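Local coordinates for putative aldehyde dehydrogenase (Burkholderia cenocepacia, PDB 4YWE), which probably oxidises aldehyde or oxo groups of its substrates, using NAD or NADP as the electron acceptor, at residues Asp126-Glu131 with Thr143-His148; Val168-Ala173 with Glu471-Phe476; Arg309-Phe314 with Pro353-Gly358. All coordinates share one frame; numbering follows the deposited sequence.

Contact 1 (Asp126-Glu131 with Thr143-His148); sequences DKLHGE and TVREPH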
loop_
_atom_site.group_PDB
_atom_site.type_symbol
_atom_site.label_atom_id
_atom_site.label_comp_id
_atom_site.label_asym_id
_atom_site.label_seq_id
_atom_site.Cartn_x
_atom_site.Cartn_y
_atom_site.Cartn_z
ATOM N N ASP A 126 7.590 4.613 12.305
ATOM C CA ASP A 126 6.781 5.771 11.930
ATOM C C ASP A 126 6.352 5.734 10.465
ATOM O O ASP A 126 5.978 6.758 9.895
ATOM C CB ASP A 126 7.531 7.075 12.228
ATOM C CG ASP A 126 8.864 7.171 11.508
ATOM O OD1 ASP A 126 9.183 6.283 10.691
ATOM O OD2 ASP A 126 9.597 8.152 11.760
ATOM N N LYS A 127 6.407 4.552 9.861
ATOM C CA LYS A 127 5.999 4.389 8.472
ATOM C C LYS A 127 4.973 3.271 8.339
ATOM O O LYS A 127 4.671 2.809 7.237
ATOM C CB LYS A 127 7.218 4.124 7.589
ATOM C CG LYS A 127 8.212 5.274 7.625
ATOM C CD LYS A 127 9.528 4.921 6.982
ATOM C CE LYS A 127 10.577 5.955 7.343
ATOM N NZ LYS A 127 10.888 5.942 8.798
ATOM N N LEU A 128 4.440 2.841 9.477
ATOM C CA LEU A 128 3.333 1.896 9.500
ATOM C C LEU A 128 2.038 2.668 9.278
ATOM O O LEU A 128 1.488 3.262 10.208
ATOM C CB LEU A 128 3.298 1.128 10.824
ATOM C CG LEU A 128 2.256 0.016 10.954
ATOM C CD1 LEU A 128 2.383 -0.966 9.803
ATOM C CD2 LEU A 128 2.400 -0.697 12.290
ATOM N N HIS A 129 1.562 2.665 8.037
ATOM C CA HIS A 129 0.447 3.517 7.640
ATOM C C HIS A 129 -0.898 2.805 7.676
ATOM O O HIS A 129 -0.999 1.624 7.345
ATOM C CB HIS A 129 0.680 4.069 6.232
ATOM C CG HIS A 129 1.930 4.882 6.098
ATOM N ND1 HIS A 129 2.568 5.070 4.893
ATOM C CD2 HIS A 129 2.657 5.558 7.021
ATOM C CE1 HIS A 129 3.637 5.825 5.076
ATOM N NE2 HIS A 129 3.713 6.135 6.357
ATOM N N GLY A 130 -1.930 3.540 8.077
ATOM C CA GLY A 130 -3.298 3.093 7.908
ATOM C C GLY A 130 -3.822 3.626 6.589
ATOM O O GLY A 130 -3.038 4.010 5.723
ATOM N N GLU A 131 -5.140 3.663 6.428
ATOM C CA GLU A 131 -5.720 4.113 5.167
ATOM C C GLU A 131 -6.882 5.081 5.355
ATOM O O GLU A 131 -7.460 5.186 6.440
ATOM C CB GLU A 131 -6.199 2.916 4.336
ATOM C CG GLU A 131 -5.107 1.940 3.923
ATOM C CD GLU A 131 -4.758 0.954 5.021
ATOM O OE1 GLU A 131 -5.663 0.584 5.799
ATOM O OE2 GLU A 131 -3.579 0.555 5.109
ATOM N N THR A 143 -8.528 4.743 8.716
ATOM C CA THR A 143 -8.171 3.566 9.496
ATOM C C THR A 143 -6.830 3.781 10.180
ATOM O O THR A 143 -5.927 4.400 9.617
ATOM C CB THR A 143 -8.101 2.298 8.625
ATOM O OG1 THR A 143 -6.978 2.383 7.741
ATOM C CG2 THR A 143 -9.380 2.127 7.813
ATOM N N VAL A 144 -6.709 3.272 11.401
ATOM C CA VAL A 144 -5.473 3.391 12.158
ATOM C C VAL A 144 -5.048 2.015 12.650
ATOM O O VAL A 144 -5.875 1.226 13.106
ATOM C CB VAL A 144 -5.626 4.376 13.331
ATOM C CG1 VAL A 144 -5.668 5.808 12.818
ATOM C CG2 VAL A 144 -6.875 4.056 14.137
ATOM N N ARG A 145 -3.756 1.728 12.548
ATOM C CA ARG A 145 -3.231 0.443 12.987
ATOM C C ARG A 145 -2.623 0.585 14.375
ATOM O O ARG A 145 -1.499 1.059 14.535
ATOM C CB ARG A 145 -2.210 -0.089 11.983
ATOM C CG ARG A 145 -2.813 -0.291 10.600
ATOM C CD ARG A 145 -1.842 -0.906 9.609
ATOM N NE ARG A 145 -2.440 -0.992 8.279
ATOM C CZ ARG A 145 -3.253 -1.968 7.887
ATOM N NH1 ARG A 145 -3.562 -2.953 8.721
ATOM N NH2 ARG A 145 -3.757 -1.963 6.660
ATOM N N GLU A 146 -3.390 0.172 15.379
ATOM C CA GLU A 146 -3.001 0.345 16.771
ATOM C C GLU A 146 -2.404 -0.931 17.338
ATOM O O GLU A 146 -2.798 -2.028 16.945
ATOM C CB GLU A 146 -4.210 0.763 17.607
ATOM C CG GLU A 146 -4.885 2.031 17.131
ATOM C CD GLU A 146 -6.229 2.232 17.788
ATOM O OE1 GLU A 146 -6.872 1.217 18.126
ATOM O OE2 GLU A 146 -6.638 3.397 17.974
ATOM N N PRO A 147 -1.459 -0.792 18.281
ATOM C CA PRO A 147 -0.890 -1.968 18.944
ATOM C C PRO A 147 -1.962 -2.769 19.674
ATOM O O PRO A 147 -2.986 -2.203 20.055
ATOM C CB PRO A 147 0.113 -1.364 19.932
ATOM C CG PRO A 147 -0.367 0.034 20.154
ATOM C CD PRO A 147 -0.926 0.465 18.835
ATOM N N HIS A 148 -1.734 -4.067 19.848
ATOM C CA HIS A 148 -2.658 -4.902 20.608
ATOM C C HIS A 148 -2.715 -4.430 22.055
ATOM O O HIS A 148 -3.771 -4.442 22.687
ATOM C CB HIS A 148 -2.236 -6.371 20.551
ATOM C CG HIS A 148 -2.279 -6.964 19.179
ATOM N ND1 HIS A 148 -3.459 -7.178 18.496
ATOM C CD2 HIS A 148 -1.290 -7.401 18.364
ATOM C CE1 HIS A 148 -3.192 -7.715 17.321
ATOM N NE2 HIS A 148 -1.883 -7.862 17.215
#
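R145 reaches from its strand to two acceptors on 126-131, a backbone carbonyl and a carboxylate. Its NE donates to H129 O at 3.1 Å, and its NH2 donates to E131 OE2 at 3.0 Å in a salt bridge with a fairly straight N-H...O angle of 160°. Both acceptors lie at the edge of the guanidinium, near its plane. OE2 is met on its syn side, though the carboxylate is turned 65° from the guanidinium. An R145 chain extended from CG to NE carries the group this far, while E131 is bent at chi2 and folds back to meet it. Farther along, the T143 hydroxyl sits between its own backbone N and carbonyl carbon (chi1 69°), from where OG1 accepts from E131 N at 2.6 Å. That same E131 N makes a weak bond to T143 O, and T143 N returns a bond to E131 O at 2.6 Å. L128 adds an apolar touch, its CD1 lying 4.2 Å from R145 CD. Strands 130-133 and 139-155 form a beta hairpin here, and G130 and E131 also pair with an antiparallel strand of the second subunit, where H129 ND1 bonds E131 of that chain. The chemistry is that of a polar beta hairpin in which a threonine hydroxyl supplements the strand pairing, and an ion pair probably helps to fix the arginine beside a subunit interface.

Contact 2 (Val168-Ala173 with Glu471-Phe476); sequences VGAALA and EALYGF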
loop_
_atom_site.group_PDB
_atom_site.type_symbol
_atom_site.label_atom_id
_atom_site.label_comp_id
_atom_site.label_asym_id
_atom_site.label_seq_id
_atom_site.Cartn_x
_atom_site.Cartn_y
_atom_site.Cartn_z
ATOM N N VAL A 168 9.997 -9.573 19.399
ATOM C CA VAL A 168 9.944 -8.428 20.299
ATOM C C VAL A 168 10.244 -7.137 19.540
ATOM O O VAL A 168 9.656 -6.093 19.817
ATOM C CB VAL A 168 10.914 -8.617 21.482
ATOM C CG1 VAL A 168 10.858 -7.423 22.424
ATOM C CG2 VAL A 168 10.585 -9.899 22.228
ATOM N N GLY A 169 11.153 -7.215 18.573
ATOM C CA GLY A 169 11.508 -6.059 17.770
ATOM C C GLY A 169 10.340 -5.485 16.991
ATOM O O GLY A 169 10.180 -4.267 16.899
ATOM N N ALA A 170 9.519 -6.366 16.429
ATOM C CA ALA A 170 8.342 -5.942 15.679
ATOM C C ALA A 170 7.240 -5.466 16.621
ATOM O O ALA A 170 6.548 -4.488 16.336
ATOM C CB ALA A 170 7.835 -7.076 14.799
ATOM N N ALA A 171 7.085 -6.165 17.741
ATOM C CA ALA A 171 6.065 -5.827 18.727
ATOM C C ALA A 171 6.320 -4.446 19.324
ATOM O O ALA A 171 5.399 -3.644 19.478
ATOM C CB ALA A 171 6.019 -6.882 19.825
ATOM N N LEU A 172 7.577 -4.176 19.658
ATOM C CA LEU A 172 7.964 -2.881 20.207
ATOM C C LEU A 172 7.762 -1.766 19.187
ATOM O O LEU A 172 7.256 -0.694 19.522
ATOM C CB LEU A 172 9.421 -2.910 20.671
ATOM C CG LEU A 172 9.694 -3.620 21.997
ATOM C CD1 LEU A 172 11.189 -3.694 22.267
ATOM C CD2 LEU A 172 8.971 -2.907 23.131
ATOM N N ALA A 173 8.161 -2.025 17.946
ATOM C CA ALA A 173 8.032 -1.040 16.879
ATOM C C ALA A 173 6.565 -0.702 16.641
ATOM O O ALA A 173 6.224 0.434 16.307
ATOM C CB ALA A 173 8.680 -1.551 15.596
ATOM N N GLU A 471 5.807 -6.872 6.941
ATOM C CA GLU A 471 4.522 -7.558 7.078
ATOM C C GLU A 471 4.207 -7.956 8.523
ATOM O O GLU A 471 3.041 -8.072 8.902
ATOM C CB GLU A 471 4.506 -8.802 6.181
ATOM C CG GLU A 471 3.199 -9.584 6.187
ATOM C CD GLU A 471 2.121 -8.934 5.341
ATOM O OE1 GLU A 471 2.412 -7.920 4.674
ATOM O OE2 GLU A 471 0.979 -9.441 5.341
ATOM N N ALA A 472 5.247 -8.154 9.324
ATOM C CA ALA A 472 5.087 -8.608 10.701
ATOM C C ALA A 472 4.334 -7.589 11.552
ATOM O O ALA A 472 3.640 -7.954 12.503
ATOM C CB ALA A 472 6.446 -8.908 11.317
ATOM N N LEU A 473 4.470 -6.314 11.202
ATOM C CA LEU A 473 3.825 -5.232 11.938
ATOM C C LEU A 473 2.300 -5.336 11.906
ATOM O O LEU A 473 1.624 -4.878 12.828
ATOM C CB LEU A 473 4.263 -3.875 11.381
ATOM C CG LEU A 473 5.760 -3.561 11.438
ATOM C CD1 LEU A 473 6.047 -2.220 10.788
ATOM C CD2 LEU A 473 6.261 -3.582 12.875
ATOM N N TYR A 474 1.762 -5.933 10.846
ATOM C CA TYR A 474 0.315 -6.089 10.715
ATOM C C TYR A 474 -0.214 -7.135 11.690
ATOM O O TYR A 474 -1.369 -7.079 12.112
ATOM C CB TYR A 474 -0.062 -6.464 9.282
ATOM C CG TYR A 474 0.370 -5.441 8.258
ATOM C CD1 TYR A 474 -0.261 -4.207 8.171
ATOM C CD2 TYR A 474 1.410 -5.710 7.376
ATOM C CE1 TYR A 474 0.135 -3.266 7.238
ATOM C CE2 TYR A 474 1.811 -4.777 6.440
ATOM C CZ TYR A 474 1.170 -3.557 6.375
ATOM O OH TYR A 474 1.568 -2.626 5.443
ATOM N N GLY A 475 0.636 -8.093 12.042
ATOM C CA GLY A 475 0.274 -9.107 13.013
ATOM C C GLY A 475 0.359 -8.600 14.440
ATOM O O GLY A 475 -0.247 -9.170 15.348
ATOM N N PHE A 476 1.115 -7.524 14.638
ATOM C CA PHE A 476 1.294 -6.952 15.970
ATOM C C PHE A 476 0.455 -5.692 16.169
ATOM O O PHE A 476 0.619 -4.979 17.162
ATOM C CB PHE A 476 2.771 -6.646 16.229
ATOM C CG PHE A 476 3.592 -7.863 16.546
ATOM C CD1 PHE A 476 3.438 -8.519 17.756
ATOM C CD2 PHE A 476 4.519 -8.351 15.638
ATOM C CE1 PHE A 476 4.190 -9.639 18.054
ATOM C CE2 PHE A 476 5.273 -9.470 15.932
ATOM C CZ PHE A 476 5.110 -10.114 17.140
#
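Helix segment 168-173 meets the short, weakly bonded helical turn 472-475 and F476 after it, the backbones coming close at A171 and F476, whose CA atoms are 5.6 Å apart. Such an approach is possible because alanines line this side of the longer helix. The F476 ring takes two of them. A171 CB stands over one ring face, 4.0 Å from the centroid of the F476 ring and 26° off its normal, a CH-pi contact displaced toward the CD1 and CE1 rim. From the same side of the ring plane, A170 CB comes in obliquely, 3.7 Å from F476 CD2. With CG anti to the carbonyl carbon (chi1 -77°), the phenyl group is carried from the end of the turn against the helix. L473 works through one methyl: its CD2 lies 3.6 Å from A170 O and 4.2 Å from A173 CB. A170 CB also meets A472 CB at 4.2 Å. No hydrogen bond links the two segments directly, but N176 ND2 bonds both A171 O and F476 O, bridging them at the end of the helix. Y121 of helix 104-124 packs on A170, A173 and A472, and the F476 ring also meets that of H229. V168 and A171 set helix 160-174 against strands 139-155 and 177-182, the parallel neighbours that it connects as a beta-alpha-beta crossover; the turn leads directly into strand 477-485 of the same sheet.

Contact 3 (Arg309-Phe314 with Pro353-Gly358); sequences RLATAF and PMAAHG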
loop_
_atom_site.group_PDB
_atom_site.type_symbol
_atom_site.label_atom_id
_atom_site.label_comp_id
_atom_site.label_asym_id
_atom_site.label_seq_id
_atom_site.Cartn_x
_atom_site.Cartn_y
_atom_site.Cartn_z
ATOM N N ARG A 309 28.495 -36.314 -4.314
ATOM C CA ARG A 309 29.111 -35.046 -3.936
ATOM C C ARG A 309 28.642 -34.617 -2.550
ATOM O O ARG A 309 29.401 -34.022 -1.785
ATOM C CB ARG A 309 28.797 -33.961 -4.970
ATOM C CG ARG A 309 29.349 -34.260 -6.355
ATOM C CD ARG A 309 29.003 -33.170 -7.357
ATOM N NE ARG A 309 29.650 -31.899 -7.041
ATOM C CZ ARG A 309 29.753 -30.883 -7.892
ATOM N NH1 ARG A 309 29.259 -30.990 -9.118
ATOM N NH2 ARG A 309 30.356 -29.762 -7.520
ATOM N N LEU A 310 27.389 -34.923 -2.227
ATOM C CA LEU A 310 26.865 -34.655 -0.893
ATOM C C LEU A 310 27.527 -35.586 0.118
ATOM O O LEU A 310 27.787 -35.199 1.257
ATOM C CB LEU A 310 25.342 -34.823 -0.856
ATOM C CG LEU A 310 24.490 -33.720 -1.490
ATOM C CD1 LEU A 310 23.034 -34.155 -1.577
ATOM C CD2 LEU A 310 24.611 -32.430 -0.702
ATOM N N ALA A 311 27.803 -36.813 -0.313
ATOM C CA ALA A 311 28.452 -37.802 0.541
ATOM C C ALA A 311 29.875 -37.378 0.891
ATOM O O ALA A 311 30.276 -37.422 2.054
ATOM C CB ALA A 311 28.454 -39.165 -0.132
ATOM N N THR A 312 30.632 -36.971 -0.122
ATOM C CA THR A 312 32.000 -36.508 0.080
ATOM C C THR A 312 32.025 -35.294 1.004
ATOM O O THR A 312 32.885 -35.183 1.878
ATOM C CB THR A 312 32.679 -36.149 -1.258
ATOM O OG1 THR A 312 32.687 -37.296 -2.115
ATOM C CG2 THR A 312 34.109 -35.685 -1.028
ATOM N N ALA A 313 31.066 -34.392 0.814
ATOM C CA ALA A 313 30.968 -33.189 1.633
ATOM C C ALA A 313 30.654 -33.525 3.089
ATOM O O ALA A 313 31.231 -32.941 4.007
ATOM C CB ALA A 313 29.914 -32.248 1.068
ATOM N N PHE A 314 29.742 -34.470 3.298
ATOM C CA PHE A 314 29.343 -34.857 4.648
ATOM C C PHE A 314 30.464 -35.570 5.401
ATOM O O PHE A 314 30.574 -35.441 6.619
ATOM C CB PHE A 314 28.095 -35.741 4.602
ATOM C CG PHE A 314 26.811 -34.983 4.786
ATOM C CD1 PHE A 314 26.363 -34.102 3.815
ATOM C CD2 PHE A 314 26.050 -35.150 5.933
ATOM C CE1 PHE A 314 25.184 -33.403 3.984
ATOM C CE2 PHE A 314 24.868 -34.454 6.106
ATOM C CZ PHE A 314 24.435 -33.579 5.131
ATOM N N PRO A 353 19.854 -46.676 3.556
ATOM C CA PRO A 353 21.315 -46.554 3.547
ATOM C C PRO A 353 21.795 -45.177 3.992
ATOM O O PRO A 353 21.281 -44.162 3.523
ATOM C CB PRO A 353 21.685 -46.800 2.075
ATOM C CG PRO A 353 20.458 -47.389 1.444
ATOM C CD PRO A 353 19.308 -46.812 2.197
ATOM N N MET A 354 22.768 -45.147 4.896
ATOM C CA MET A 354 23.420 -43.898 5.256
ATOM C C MET A 354 24.607 -43.677 4.326
ATOM O O MET A 354 25.648 -44.316 4.472
ATOM C CB MET A 354 23.871 -43.912 6.718
ATOM C CG MET A 354 24.600 -42.650 7.151
ATOM S SD MET A 354 24.995 -42.639 8.909
ATOM C CE MET A 354 23.356 -42.517 9.624
ATOM N N ALA A 355 24.432 -42.778 3.361
ATOM C CA ALA A 355 25.446 -42.528 2.342
ATOM C C ALA A 355 26.745 -42.019 2.955
ATOM O O ALA A 355 27.831 -42.422 2.543
ATOM C CB ALA A 355 24.924 -41.534 1.312
ATOM N N ALA A 356 26.625 -41.136 3.941
ATOM C CA ALA A 356 27.794 -40.561 4.592
ATOM C C ALA A 356 27.430 -39.888 5.906
ATOM O O ALA A 356 26.260 -39.624 6.181
ATOM C CB ALA A 356 28.474 -39.565 3.672
ATOM N N HIS A 357 28.445 -39.612 6.715
ATOM C CA HIS A 357 28.260 -38.869 7.951
ATOM C C HIS A 357 29.559 -38.188 8.357
ATOM O O HIS A 357 30.645 -38.630 7.985
ATOM C CB HIS A 357 27.765 -39.788 9.073
ATOM C CG HIS A 357 28.753 -40.837 9.481
ATOM N ND1 HIS A 357 29.826 -40.571 10.303
ATOM C CD2 HIS A 357 28.826 -42.156 9.182
ATOM C CE1 HIS A 357 30.520 -41.680 10.490
ATOM N NE2 HIS A 357 29.933 -42.656 9.821
ATOM N N GLY A 358 29.444 -37.105 9.118
ATOM C CA GLY A 358 30.612 -36.430 9.648
ATOM C C GLY A 358 31.205 -37.209 10.804
ATOM O O GLY A 358 30.775 -38.324 11.095
#
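A356 sets its methyl group against helix 309-314, with CB 3.2 Å from A311 O, a close apolar-to-carbonyl approach, and 3.8 Å from A311 CB. The helix and strand 354-357 run roughly in the same direction, their axes 34° apart and 6.7 Å at closest approach. F314 is the larger partner, and its side chain departs as it lengthens. CB meets A356 CB at 4.0 Å. By CG the distance to that methyl has grown to 5.0 Å. Of the ring atoms, CD2 passes obliquely near A356 O at 4.5 Å, whereas CZ at the far end is 6.4 Å from A356 O. A chi1 of -95°, some way from a staggered value, sends the ring along this course, to L375 of strand 374-376, P373 of the adjoining loop and I282 of helix 271-283. The strand end is approached by the F314 carbonyl: its oxygen lies 3.2 Å from G358 CA, but its angle to G358 N is too poor for a hydrogen bond. A355 and A356 both face L375 of the antiparallel strand 374-376, forming a classic beta bulge that also turns both methyls toward the helix. H357 points away from the helix, and its ND1 is bonded to G358 O. With no hydrogen bond joining helix and strand, their association here rests on van der Waals contact between alanine methyls, F314 CB and two helix carbonyls, the F314 ring packing elsewhere.

Overall arrangement
Contacts 1 and 2 form one neighbourhood, their centres 11 Å apart. H148 NE2 lies 2.8 Å from G475 O, a probable hydrogen bond, while L128 CD2 packs 3.8 Å from L473 CB. Strand 139-155 of contact 1 leads on to helix 160-174 of contact 2. Contact 3 lies across the centre of the chain, about 51 Å from contact 1 and 41 Å from contact 2 between centres, in a separate mixed sheet; in sequence it falls between the two segments of contact 2. Contact 2 is nearest to function: the A472 side chain is about 8 Å from that of E256, the predicted active-site residue. Contacts 1 and 3 lie away from the annotated sites.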